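Local coordinates for protein fructose-bisphosphate aldolase (Thermus caldophilus, PDB 2FJK) that belongs to the class II fructose-bisphosphate aldolases, enzymes built on a TIM barrel, and is modelled here with bound 1,3-dihydroxyacetonephosphate, at residues E7-A12 against Y17-F22; K11-G16 against A203-H208; R159-R164 against D168-A173; P192-I197 against K240-L245. All blocks are in the same frame, centred on the assembly; numbering follows the deposited sequence.

Contact 1 of 4, residues E7-A12 against Y17-F22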
loop_
_atom_site.group_PDB
_atom_site.type_symbol
_atom_site.label_atom_id
_atom_site.label_comp_id
_atom_site.label_asym_id
_atom_site.label_seq_id
_atom_site.Cartn_x
_atom_site.Cartn_y
_atom_site.Cartn_z
ATOM N N GLU A 7 16.552 -11.005 13.915
ATOM C CA GLU A 7 16.111 -12.370 14.180
ATOM C C GLU A 7 16.630 -13.279 13.070
ATOM O O GLU A 7 17.004 -14.425 13.316
ATOM C CB GLU A 7 14.583 -12.435 14.253
ATOM C CG GLU A 7 13.963 -11.553 15.341
ATOM C CD GLU A 7 14.462 -11.878 16.745
ATOM O OE1 GLU A 7 15.647 -11.617 17.040
ATOM O OE2 GLU A 7 13.664 -12.394 17.558
ATOM N N ILE A 8 16.648 -12.762 11.844
ATOM C CA ILE A 8 17.169 -13.522 10.714
ATOM C C ILE A 8 18.635 -13.839 11.000
ATOM O O ILE A 8 19.055 -14.993 10.960
ATOM C CB ILE A 8 17.155 -12.703 9.405
ATOM C CG1 ILE A 8 15.737 -12.295 9.033
ATOM C CG2 ILE A 8 17.777 -13.517 8.287
ATOM C CD1 ILE A 8 15.660 -11.614 7.684
ATOM N N LEU A 9 19.405 -12.787 11.279
ATOM C CA LEU A 9 20.836 -12.898 11.547
ATOM C C LEU A 9 21.202 -13.625 12.843
ATOM O O LEU A 9 22.181 -14.364 12.876
ATOM C CB LEU A 9 21.497 -11.507 11.525
ATOM C CG LEU A 9 21.693 -10.735 10.199
ATOM C CD1 LEU A 9 21.833 -11.710 9.027
ATOM C CD2 LEU A 9 20.525 -9.798 9.950
ATOM N N ARG A 10 20.433 -13.418 13.906
ATOM C CA ARG A 10 20.720 -14.094 15.169
ATOM C C ARG A 10 20.681 -15.599 14.981
ATOM O O ARG A 10 21.550 -16.320 15.476
ATOM C CB ARG A 10 19.709 -13.703 16.243
ATOM C CG ARG A 10 20.028 -12.403 16.945
ATOM C CD ARG A 10 18.995 -12.116 18.009
ATOM N NE ARG A 10 19.357 -10.952 18.807
ATOM C CZ ARG A 10 18.541 -10.363 19.671
ATOM N NH1 ARG A 10 17.311 -10.830 19.845
ATOM N NH2 ARG A 10 18.955 -9.306 20.358
ATOM N N LYS A 11 19.665 -16.064 14.260
ATOM C CA LYS A 11 19.506 -17.487 13.989
ATOM C C LYS A 11 20.572 -17.962 13.014
ATOM O O LYS A 11 20.948 -19.136 13.014
ATOM C CB LYS A 11 18.105 -17.773 13.428
ATOM C CG LYS A 11 17.014 -17.773 14.498
ATOM C CD LYS A 11 15.672 -18.262 13.961
ATOM C CE LYS A 11 14.673 -18.475 15.095
ATOM N NZ LYS A 11 14.451 -17.228 15.889
ATOM N N ALA A 12 21.060 -17.044 12.185
ATOM C CA ALA A 12 22.096 -17.371 11.219
ATOM C C ALA A 12 23.389 -17.748 11.944
ATOM O O ALA A 12 23.974 -18.801 11.689
ATOM C CB ALA A 12 22.341 -16.185 10.288
ATOM N N TYR A 17 25.318 -20.375 9.761
ATOM C CA TYR A 17 25.041 -20.208 8.341
ATOM C C TYR A 17 24.840 -18.717 8.097
ATOM O O TYR A 17 24.506 -17.971 9.020
ATOM C CB TYR A 17 23.811 -21.031 7.908
ATOM C CG TYR A 17 22.469 -20.516 8.371
ATOM C CD1 TYR A 17 21.887 -19.393 7.781
ATOM C CD2 TYR A 17 21.767 -21.166 9.385
ATOM C CE1 TYR A 17 20.644 -18.929 8.185
ATOM C CE2 TYR A 17 20.519 -20.708 9.801
ATOM C CZ TYR A 17 19.965 -19.590 9.195
ATOM O OH TYR A 17 18.730 -19.136 9.593
ATOM N N GLY A 18 25.066 -18.282 6.863
ATOM C CA GLY A 18 24.916 -16.874 6.548
ATOM C C GLY A 18 23.729 -16.540 5.667
ATOM O O GLY A 18 23.289 -17.341 4.843
ATOM N N VAL A 19 23.210 -15.336 5.854
ATOM C CA VAL A 19 22.079 -14.855 5.085
ATOM C C VAL A 19 22.602 -13.850 4.077
ATOM O O VAL A 19 23.358 -12.943 4.428
ATOM C CB VAL A 19 21.053 -14.162 5.987
ATOM C CG1 VAL A 19 20.067 -13.377 5.144
ATOM C CG2 VAL A 19 20.335 -15.197 6.827
ATOM N N GLY A 20 22.203 -14.014 2.824
ATOM C CA GLY A 20 22.667 -13.102 1.795
ATOM C C GLY A 20 21.936 -11.774 1.721
ATOM O O GLY A 20 20.711 -11.714 1.841
ATOM N N ALA A 21 22.700 -10.700 1.552
ATOM C CA ALA A 21 22.138 -9.365 1.403
ATOM C C ALA A 21 22.491 -9.070 -0.045
ATOM O O ALA A 21 23.642 -9.245 -0.454
ATOM C CB ALA A 21 22.820 -8.365 2.348
ATOM N N PHE A 22 21.503 -8.656 -0.829
ATOM C CA PHE A 22 21.739 -8.383 -2.233
ATOM C C PHE A 22 21.265 -7.000 -2.640
ATOM O O PHE A 22 20.127 -6.608 -2.357
ATOM C CB PHE A 22 21.053 -9.442 -3.095
ATOM C CG PHE A 22 21.432 -10.854 -2.737
ATOM C CD1 PHE A 22 20.808 -11.511 -1.682
ATOM C CD2 PHE A 22 22.421 -11.522 -3.451
ATOM C CE1 PHE A 22 21.159 -12.818 -1.339
ATOM C CE2 PHE A 22 22.784 -12.831 -3.117
ATOM C CZ PHE A 22 22.150 -13.479 -2.056
#

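Contact 2 of 4, residues K11-G16 against A203-H208. With 13P (1,3-dihydroxyacetonephosphate), chain E.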
loop_
_atom_site.group_PDB
_atom_site.type_symbol
_atom_site.label_atom_id
_atom_site.label_comp_id
_atom_site.label_asym_id
_atom_site.label_seq_id
_atom_site.Cartn_x
_atom_site.Cartn_y
_atom_site.Cartn_z
ATOM N N LYS A 11 19.665 -16.064 14.260
ATOM C CA LYS A 11 19.506 -17.487 13.989
ATOM C C LYS A 11 20.572 -17.962 13.014
ATOM O O LYS A 11 20.948 -19.136 13.014
ATOM C CB LYS A 11 18.105 -17.773 13.428
ATOM C CG LYS A 11 17.014 -17.773 14.498
ATOM C CD LYS A 11 15.672 -18.262 13.961
ATOM C CE LYS A 11 14.673 -18.475 15.095
ATOM N NZ LYS A 11 14.451 -17.228 15.889
ATOM N N ALA A 12 21.060 -17.044 12.185
ATOM C CA ALA A 12 22.096 -17.371 11.219
ATOM C C ALA A 12 23.389 -17.748 11.944
ATOM O O ALA A 12 23.974 -18.801 11.689
ATOM C CB ALA A 12 22.341 -16.185 10.288
ATOM N N ARG A 13 23.834 -16.885 12.850
ATOM C CA ARG A 13 25.060 -17.156 13.592
ATOM C C ARG A 13 24.863 -18.301 14.575
ATOM O O ARG A 13 25.717 -19.181 14.693
ATOM C CB ARG A 13 25.522 -15.910 14.344
ATOM C CG ARG A 13 26.767 -16.145 15.196
ATOM C CD ARG A 13 27.312 -14.851 15.766
ATOM N NE ARG A 13 28.475 -15.073 16.620
ATOM C CZ ARG A 13 29.242 -14.101 17.104
ATOM N NH1 ARG A 13 28.971 -12.838 16.811
ATOM N NH2 ARG A 13 30.273 -14.388 17.888
ATOM N N ALA A 14 23.734 -18.291 15.276
ATOM C CA ALA A 14 23.439 -19.339 16.242
ATOM C C ALA A 14 23.489 -20.722 15.598
ATOM O O ALA A 14 23.759 -21.712 16.273
ATOM C CB ALA A 14 22.074 -19.104 16.867
ATOM N N GLU A 15 23.242 -20.794 14.293
ATOM C CA GLU A 15 23.262 -22.079 13.599
ATOM C C GLU A 15 24.422 -22.228 12.615
ATOM O O GLU A 15 24.524 -23.222 11.900
ATOM C CB GLU A 15 21.930 -22.309 12.881
ATOM C CG GLU A 15 21.778 -23.695 12.286
ATOM C CD GLU A 15 21.987 -24.805 13.309
ATOM O OE1 GLU A 15 23.119 -24.951 13.823
ATOM O OE2 GLU A 15 21.014 -25.535 13.600
ATOM N N GLY A 16 25.297 -21.235 12.573
ATOM C CA GLY A 16 26.446 -21.320 11.689
ATOM C C GLY A 16 26.192 -21.276 10.193
ATOM O O GLY A 16 26.770 -22.056 9.437
ATOM N N ALA A 203 26.860 -10.296 19.010
ATOM C CA ALA A 203 25.926 -9.841 17.983
ATOM C C ALA A 203 26.298 -10.411 16.618
ATOM O O ALA A 203 27.440 -10.787 16.383
ATOM C CB ALA A 203 25.921 -8.332 17.927
ATOM N N PRO A 204 25.325 -10.509 15.702
ATOM C CA PRO A 204 25.673 -11.050 14.386
ATOM C C PRO A 204 26.693 -10.188 13.640
ATOM O O PRO A 204 26.643 -8.963 13.706
ATOM C CB PRO A 204 24.320 -11.143 13.674
ATOM C CG PRO A 204 23.430 -10.225 14.435
ATOM C CD PRO A 204 23.869 -10.367 15.853
ATOM N N LEU A 205 27.631 -10.836 12.958
ATOM C CA LEU A 205 28.662 -10.129 12.201
ATOM C C LEU A 205 28.299 -9.986 10.738
ATOM O O LEU A 205 27.592 -10.826 10.184
ATOM C CB LEU A 205 30.003 -10.856 12.315
ATOM C CG LEU A 205 30.571 -11.010 13.727
ATOM C CD1 LEU A 205 31.901 -11.748 13.693
ATOM C CD2 LEU A 205 30.728 -9.654 14.395
ATOM N N VAL A 206 28.812 -8.930 10.114
ATOM C CA VAL A 206 28.521 -8.641 8.714
ATOM C C VAL A 206 29.752 -8.495 7.832
ATOM O O VAL A 206 30.718 -7.821 8.195
ATOM C CB VAL A 206 27.696 -7.354 8.603
ATOM C CG1 VAL A 206 27.169 -7.191 7.178
ATOM C CG2 VAL A 206 26.577 -7.390 9.618
ATOM N N LEU A 207 29.696 -9.112 6.656
ATOM C CA LEU A 207 30.804 -9.072 5.716
ATOM C C LEU A 207 30.434 -8.406 4.390
ATOM O O LEU A 207 29.663 -8.954 3.610
ATOM C CB LEU A 207 31.289 -10.499 5.444
ATOM C CG LEU A 207 32.582 -10.675 4.650
ATOM C CD1 LEU A 207 33.733 -10.050 5.428
ATOM C CD2 LEU A 207 32.837 -12.156 4.413
ATOM N N HIS A 208 30.989 -7.223 4.139
ATOM C CA HIS A 208 30.727 -6.517 2.890
ATOM C C HIS A 208 31.829 -6.791 1.885
ATOM O O HIS A 208 32.797 -7.479 2.194
ATOM C CB HIS A 208 30.609 -5.008 3.121
ATOM C CG HIS A 208 29.353 -4.606 3.823
ATOM N ND1 HIS A 208 29.235 -4.604 5.196
ATOM C CD2 HIS A 208 28.144 -4.234 3.340
ATOM C CE1 HIS A 208 28.008 -4.244 5.527
ATOM N NE2 HIS A 208 27.326 -4.014 4.421
HETATM P P 13P E . 30.744 -6.013 -3.777
HETATM O O1P 13P E . 31.189 -4.880 -4.822
HETATM O O2P 13P E . 32.036 -6.878 -3.477
HETATM O O3P 13P E . 29.651 -6.912 -4.432
HETATM O O1 13P E . 30.174 -5.291 -2.461
HETATM C C1 13P E . 29.110 -5.914 -1.745
HETATM C C2 13P E . 29.005 -5.157 -0.445
HETATM O O2 13P E . 30.012 -4.997 0.240
HETATM C C3 13P E . 27.666 -4.590 0.026
HETATM O O3 13P E . 27.842 -3.820 1.211
#

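Contact 3 of 4, residues R159-R164 against D168-A173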
loop_
_atom_site.group_PDB
_atom_site.type_symbol
_atom_site.label_atom_id
_atom_site.label_comp_id
_atom_site.label_asym_id
_atom_site.label_seq_id
_atom_site.Cartn_x
_atom_site.Cartn_y
_atom_site.Cartn_z
ATOM N N ARG A 159 34.034 -4.739 20.685
ATOM C CA ARG A 159 33.137 -4.909 21.825
ATOM C C ARG A 159 32.717 -3.559 22.384
ATOM O O ARG A 159 31.534 -3.313 22.631
ATOM C CB ARG A 159 33.817 -5.708 22.937
ATOM C CG ARG A 159 32.955 -5.856 24.186
ATOM C CD ARG A 159 33.771 -6.300 25.386
ATOM N NE ARG A 159 34.454 -7.570 25.158
ATOM C CZ ARG A 159 35.150 -8.220 26.086
ATOM N NH1 ARG A 159 35.258 -7.721 27.312
ATOM N NH2 ARG A 159 35.739 -9.371 25.789
ATOM N N ILE A 160 33.702 -2.693 22.588
ATOM C CA ILE A 160 33.461 -1.363 23.130
ATOM C C ILE A 160 32.573 -0.521 22.220
ATOM O O ILE A 160 31.673 0.170 22.693
ATOM C CB ILE A 160 34.786 -0.615 23.369
ATOM C CG1 ILE A 160 35.642 -1.390 24.376
ATOM C CG2 ILE A 160 34.497 0.781 23.897
ATOM C CD1 ILE A 160 37.026 -0.821 24.580
ATOM N N PHE A 161 32.839 -0.574 20.917
ATOM C CA PHE A 161 32.053 0.180 19.946
ATOM C C PHE A 161 30.603 -0.287 20.042
ATOM O O PHE A 161 29.687 0.522 20.149
ATOM C CB PHE A 161 32.592 -0.068 18.532
ATOM C CG PHE A 161 31.864 0.687 17.455
ATOM C CD1 PHE A 161 31.889 2.076 17.421
ATOM C CD2 PHE A 161 31.176 0.006 16.454
ATOM C CE1 PHE A 161 31.244 2.778 16.408
ATOM C CE2 PHE A 161 30.524 0.696 15.430
ATOM C CZ PHE A 161 30.559 2.086 15.407
HETATM N N MSE A 162 30.414 -1.602 20.010
HETATM C CA MSE A 162 29.089 -2.206 20.092
HETATM C C MSE A 162 28.358 -1.907 21.405
HETATM O O MSE A 162 27.136 -1.786 21.423
HETATM C CB MSE A 162 29.198 -3.719 19.886
HETATM C CG MSE A 162 29.483 -4.107 18.445
HETATM SE SE MSE A 162 28.097 -3.453 17.255
HETATM C CE MSE A 162 26.967 -5.029 17.258
ATOM N N GLU A 163 29.095 -1.790 22.504
ATOM C CA GLU A 163 28.460 -1.492 23.780
ATOM C C GLU A 163 28.083 -0.012 23.910
ATOM O O GLU A 163 26.984 0.310 24.362
ATOM C CB GLU A 163 29.369 -1.927 24.937
ATOM C CG GLU A 163 29.410 -3.442 25.130
ATOM C CD GLU A 163 30.428 -3.897 26.170
ATOM O OE1 GLU A 163 30.424 -5.099 26.517
ATOM O OE2 GLU A 163 31.236 -3.062 26.633
ATOM N N ARG A 164 28.978 0.886 23.502
ATOM C CA ARG A 164 28.704 2.322 23.598
ATOM C C ARG A 164 27.584 2.739 22.643
ATOM O O ARG A 164 26.864 3.703 22.901
ATOM C CB ARG A 164 29.972 3.129 23.317
ATOM C CG ARG A 164 31.208 2.611 24.031
ATOM C CD ARG A 164 32.198 3.731 24.304
ATOM N NE ARG A 164 31.572 5.048 24.223
ATOM C CZ ARG A 164 32.221 6.164 23.913
ATOM N NH1 ARG A 164 33.519 6.126 23.654
ATOM N NH2 ARG A 164 31.568 7.317 23.864
ATOM N N ASP A 168 22.994 -3.322 16.424
ATOM C CA ASP A 168 22.547 -4.702 16.462
ATOM C C ASP A 168 23.420 -5.698 15.697
ATOM O O ASP A 168 23.415 -6.885 16.019
ATOM C CB ASP A 168 21.122 -4.786 15.900
ATOM C CG ASP A 168 20.180 -3.806 16.553
ATOM O OD1 ASP A 168 19.826 -4.022 17.725
ATOM O OD2 ASP A 168 19.797 -2.816 15.897
ATOM N N TYR A 169 24.164 -5.239 14.694
ATOM C CA TYR A 169 24.958 -6.175 13.893
ATOM C C TYR A 169 26.481 -6.057 13.934
ATOM O O TYR A 169 27.148 -6.862 14.578
ATOM C CB TYR A 169 24.487 -6.122 12.432
ATOM C CG TYR A 169 22.983 -6.158 12.290
ATOM C CD1 TYR A 169 22.222 -7.040 13.051
ATOM C CD2 TYR A 169 22.315 -5.293 11.413
ATOM C CE1 TYR A 169 20.847 -7.065 12.957
ATOM C CE2 TYR A 169 20.920 -5.311 11.308
ATOM C CZ TYR A 169 20.197 -6.202 12.089
ATOM O OH TYR A 169 18.821 -6.256 12.021
ATOM N N LEU A 170 27.017 -5.069 13.228
ATOM C CA LEU A 170 28.460 -4.814 13.143
ATOM C C LEU A 170 29.154 -5.449 11.946
ATOM O O LEU A 170 29.349 -6.658 11.886
ATOM C CB LEU A 170 29.209 -5.244 14.417
ATOM C CG LEU A 170 30.737 -5.115 14.269
ATOM C CD1 LEU A 170 31.096 -3.654 14.043
ATOM C CD2 LEU A 170 31.461 -5.657 15.495
ATOM N N ALA A 171 29.533 -4.606 10.996
ATOM C CA ALA A 171 30.239 -5.038 9.800
ATOM C C ALA A 171 31.730 -4.974 10.154
ATOM O O ALA A 171 32.202 -3.966 10.684
ATOM C CB ALA A 171 29.918 -4.096 8.646
ATOM N N VAL A 172 32.468 -6.041 9.878
ATOM C CA VAL A 172 33.888 -6.054 10.214
ATOM C C VAL A 172 34.828 -5.960 9.021
ATOM O O VAL A 172 34.490 -6.359 7.906
ATOM C CB VAL A 172 34.250 -7.316 11.030
ATOM C CG1 VAL A 172 33.366 -7.391 12.270
ATOM C CG2 VAL A 172 34.085 -8.566 10.172
ATOM N N ALA A 173 36.017 -5.427 9.277
ATOM C CA ALA A 173 37.050 -5.268 8.250
ATOM C C ALA A 173 38.122 -6.337 8.441
ATOM O O ALA A 173 38.934 -6.254 9.366
ATOM C CB ALA A 173 37.677 -3.879 8.352
#

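Contact 4 of 4, residues P192-I197 against K240-L245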
loop_
_atom_site.group_PDB
_atom_site.type_symbol
_atom_site.label_atom_id
_atom_site.label_comp_id
_atom_site.label_asym_id
_atom_site.label_seq_id
_atom_site.Cartn_x
_atom_site.Cartn_y
_atom_site.Cartn_z
ATOM N N PRO A 192 41.826 -15.299 11.733
ATOM C CA PRO A 192 42.072 -15.292 13.177
ATOM C C PRO A 192 41.468 -14.040 13.788
ATOM O O PRO A 192 40.885 -14.079 14.869
ATOM C CB PRO A 192 43.597 -15.297 13.268
ATOM C CG PRO A 192 43.993 -16.044 12.038
ATOM C CD PRO A 192 43.091 -15.435 10.994
ATOM N N ARG A 193 41.624 -12.927 13.078
ATOM C CA ARG A 193 41.095 -11.647 13.519
ATOM C C ARG A 193 39.576 -11.743 13.655
ATOM O O ARG A 193 38.995 -11.273 14.631
ATOM C CB ARG A 193 41.451 -10.566 12.501
ATOM C CG ARG A 193 41.181 -9.169 12.976
ATOM C CD ARG A 193 41.555 -8.144 11.929
ATOM N NE ARG A 193 41.919 -6.893 12.580
ATOM C CZ ARG A 193 43.119 -6.636 13.083
ATOM N NH1 ARG A 193 44.084 -7.541 12.995
ATOM N NH2 ARG A 193 43.341 -5.490 13.708
ATOM N N LEU A 194 38.935 -12.353 12.662
ATOM C CA LEU A 194 37.485 -12.515 12.690
ATOM C C LEU A 194 37.119 -13.347 13.922
ATOM O O LEU A 194 36.180 -13.028 14.655
ATOM C CB LEU A 194 37.016 -13.219 11.412
ATOM C CG LEU A 194 35.518 -13.510 11.254
ATOM C CD1 LEU A 194 34.695 -12.232 11.456
ATOM C CD2 LEU A 194 35.275 -14.088 9.871
ATOM N N ALA A 195 37.890 -14.406 14.155
ATOM C CA ALA A 195 37.656 -15.288 15.291
ATOM C C ALA A 195 37.712 -14.545 16.624
ATOM O O ALA A 195 36.867 -14.764 17.489
ATOM C CB ALA A 195 38.671 -16.441 15.277
ATOM N N ARG A 196 38.699 -13.666 16.791
ATOM C CA ARG A 196 38.838 -12.899 18.035
ATOM C C ARG A 196 37.666 -11.948 18.243
ATOM O O ARG A 196 37.122 -11.836 19.339
ATOM C CB ARG A 196 40.123 -12.067 18.027
ATOM C CG ARG A 196 41.419 -12.853 18.068
ATOM C CD ARG A 196 42.593 -11.885 18.182
ATOM N NE ARG A 196 43.891 -12.551 18.205
ATOM C CZ ARG A 196 45.053 -11.910 18.297
ATOM N NH1 ARG A 196 45.079 -10.585 18.374
ATOM N NH2 ARG A 196 46.190 -12.593 18.321
ATOM N N ILE A 197 37.300 -11.245 17.178
ATOM C CA ILE A 197 36.204 -10.285 17.228
ATOM C C ILE A 197 34.890 -10.980 17.583
ATOM O O ILE A 197 34.079 -10.442 18.340
ATOM C CB ILE A 197 36.083 -9.552 15.871
ATOM C CG1 ILE A 197 37.445 -8.959 15.500
ATOM C CG2 ILE A 197 35.056 -8.434 15.955
ATOM C CD1 ILE A 197 37.570 -8.507 14.067
ATOM N N LYS A 240 33.125 -19.515 3.505
ATOM C CA LYS A 240 32.641 -20.583 4.376
ATOM C C LYS A 240 33.207 -20.514 5.794
ATOM O O LYS A 240 32.469 -20.590 6.775
ATOM C CB LYS A 240 32.964 -21.952 3.767
ATOM C CG LYS A 240 32.089 -22.334 2.590
ATOM C CD LYS A 240 32.536 -23.667 2.015
ATOM C CE LYS A 240 31.658 -24.090 0.853
ATOM N NZ LYS A 240 32.128 -25.373 0.256
ATOM N N LYS A 241 34.522 -20.384 5.895
ATOM C CA LYS A 241 35.175 -20.311 7.196
ATOM C C LYS A 241 34.676 -19.078 7.935
ATOM O O LYS A 241 34.290 -19.156 9.104
ATOM C CB LYS A 241 36.690 -20.234 7.013
ATOM C CG LYS A 241 37.500 -20.365 8.294
ATOM C CD LYS A 241 38.982 -20.415 7.954
ATOM C CE LYS A 241 39.848 -20.666 9.180
ATOM N NZ LYS A 241 41.285 -20.819 8.807
ATOM N N ALA A 242 34.674 -17.942 7.247
ATOM C CA ALA A 242 34.216 -16.698 7.855
ATOM C C ALA A 242 32.812 -16.882 8.415
ATOM O O ALA A 242 32.501 -16.404 9.510
ATOM C CB ALA A 242 34.235 -15.566 6.828
ATOM N N ILE A 243 31.965 -17.583 7.666
ATOM C CA ILE A 243 30.598 -17.832 8.116
ATOM C C ILE A 243 30.604 -18.768 9.317
ATOM O O ILE A 243 29.846 -18.577 10.266
ATOM C CB ILE A 243 29.736 -18.458 7.006
ATOM C CG1 ILE A 243 29.537 -17.447 5.873
ATOM C CG2 ILE A 243 28.388 -18.884 7.577
ATOM C CD1 ILE A 243 28.836 -18.018 4.657
ATOM N N SER A 244 31.463 -19.781 9.270
ATOM C CA SER A 244 31.566 -20.734 10.370
ATOM C C SER A 244 32.149 -20.018 11.575
ATOM O O SER A 244 32.048 -20.502 12.701
ATOM C CB SER A 244 32.498 -21.890 10.008
ATOM O OG SER A 244 33.855 -21.479 10.100
ATOM N N LEU A 245 32.761 -18.863 11.339
ATOM C CA LEU A 245 33.369 -18.114 12.425
ATOM C C LEU A 245 32.523 -17.013 13.042
ATOM O O LEU A 245 32.965 -16.374 13.988
ATOM C CB LEU A 245 34.703 -17.524 11.976
ATOM C CG LEU A 245 35.837 -18.535 11.812
ATOM C CD1 LEU A 245 37.098 -17.817 11.357
ATOM C CD2 LEU A 245 36.078 -19.245 13.140
#

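Contact 1 of 4, residues E7-A12 against Y17-F22
The carbonyl oxygen of A12 receives the backbone N-H of Y17 in a nearly straight bond, with N of Y17 2.8 Å from O of A12 and 178° at the hydrogen. This bond joins the last turns of helix 6-14 to the chain just ahead of strand 19-23.

The aromatic ring of Y17 reinforces the same junction. Its CG sits between the backbone N and the carbonyl carbon (chi1 72°), which swings the ring back under the helix end, and CA of A12 comes to rest over one ring face, 3.7 Å from the centroid and 14° off the normal, a CH-pi contact. CB of A12 adds apolar contact at CE1 of the ring, and O of K11 lies obliquely to the ring, 3.6 Å from CE2 of Y17.

Two residues further on, V19 directs its side chain at the helix. CG2 of V19, anti to its own carbonyl carbon, meets CG2 of I8 at 3.4 Å, tighter than ordinary carbon contact, and the two side chains cross at about a right angle. CD1 of L9 reaches CB of V19 at 4.0 Å. P43 touches both I8 and V19, while I45 of strand 44-47 touches L9 and V19.

One straight backbone bond and a CH-pi contact thus tie the helix end to the start of the strand, and the side-chain packing at I8, L9, A12 and V19 is apolar, with V19 as the helix-facing strand residue.

Contact 2 of 4, residues K11-G16 against A203-H208
Helix 6-14 ends in a Schellman motif, G16 leaving it with positive phi (68°) and its N bonded to O of R13 at 3.0 Å, while the facing chain enters strand 205-207 of the TIM barrel; the CA atoms of R13 and P204 come within 6.2 Å.

R13 carries the contact. Its CG is anti to the backbone N (chi1 177°) and the chain stays extended to NE, taking the guanidinium past P204. NH1 meets O of A203 at the edge of the guanidinium, in its plane, at 2.6 Å, but the angle of 117° at the hydrogen makes this a weak, bent bond. The stronger partner of NH1 is O of V201, and NH2 bonds to O of A198, so the arginine binds three carbonyls around the end of helix 191-200. CG of L205 lies 3.9 Å from NH1 of R13.

At the far end, in the ligand pocket, H208 NE2 bonds weakly to D80 and the ring meets that of H81. The O3 end of 1,3-dihydroxyacetonephosphate lies at the CD2 edge of H208, near the ring plane, but the modelled 2.2 Å from CD2 to O3 is too short to be trusted.

Contact 3 of 4, residues R159-R164 against D168-A173
Two successive bends in selenomethionine M162, chi2 -59° and chi3 -93°, fold its end over the chain at L170, whose CG lies anti to its backbone N (chi1 174°). With these torsions the selenium meets the root of the leucine and the methyl reaches its backbone neighbours. SE of M162 stands 3.5 Å from CB of L170. The terminal CE of M162 passes on to O of Y169, at 3.3 Å, and touches C of D168 at 3.9 Å. Lower on the same side chain, CG of M162 lies 3.9 Å from CD2 of L170, so both the shaft and the end of the selenomethionine are in contact while the two side chains cross obliquely.

F161 comes in from the preceding helix position. CD1 of L170 approaches its ring edge, near the ring plane, with 4.4 Å to CD2 of F161. This looser contact extends the apolar patch towards helix 108-124, where V112 and T115 touch F161. A203 also touches M162.

Between side chains the contact is apolar, while the M162 methyl also lies against the Y169 carbonyl oxygen. The polar ends of the second segment find partners elsewhere: OD2 of D168 accepts from N of V129 and is also bonded to NE2 of H123; OH of Y169 bonds to T128 and to O of T4. The side chain of L170 points at helix 155-164 while that of Y169 points away from it.

A helix leading through a six-residue link into a short, weakly bonded strand, with its side chains packed on the residues leading into that strand, is a helix-to-strand connection of the TIM barrel fold.

Contact 4 of 4, residues P192-I197 against K240-L245
Apolar packing carries the contact between helices 191-200 and 236-244, and L194 supplies most of it. The side chain of L194 points at the other helix with CG anti to the backbone N (chi1 179°), which places CD2 against A242: CD2 of L194 lies 3.5 Å from both CA and CB of A242, and the approach to CA is tighter than usual carbon contact. The same methyl also meets CB of L245 at 4.1 Å. One branch of the leucine therefore touches both the helix backbone at A242 and the base of the residue that follows the helix.

L245 also reaches A195. CG lies anti to its carbonyl carbon (chi1 -72°), and its CD2 extends to CB of A195, 4.4 Å away. The backbones are nearest here, with the CA atoms of A195 and L245 separated by 5.9 Å; the small alanine presents little more than a methyl at this approach.

The polar bonds found here lie within one helix or run to residues outside the pair. On the second helix, OG of S244 donates to O of K241 at 2.6 Å, in the carbonyl plane and on a lone pair, with a C=O...O angle of 119°. Near the start of the first, N of R193 bonds to OD1 of D190.

I247 of strand 247-252 touches both L194 and A242, so the helix pair closes over that strand; I243 touches I250 further along it. H191 is in contact with L245 from the start of helix 191-200, and I197 of that helix packs against P155 and A158 of helix 155-164.

In the fold
All four contacts lie in one TIM barrel: three join a helix to a strand or the chain leading into one, and contact 4 joins two helices. Contacts 1 and 2 share K11 and A12 of helix 6-14, with centres about 6 Å apart, and reach strands 19-23 and 205-207 of the same parallel sheet. Contact 3 is nested between the segments of contact 2, with centres about 13 Å apart; probable backbone hydrogen bonds between V206 and both L170 and V172 continue the barrel wall. Contact 4, its centre about 10 Å from that of contact 2, alternates with it along the chain. Only contact 2 includes a pocket residue, H208; the others' nearest side chains lie about 12 to 13 Å from the ligand.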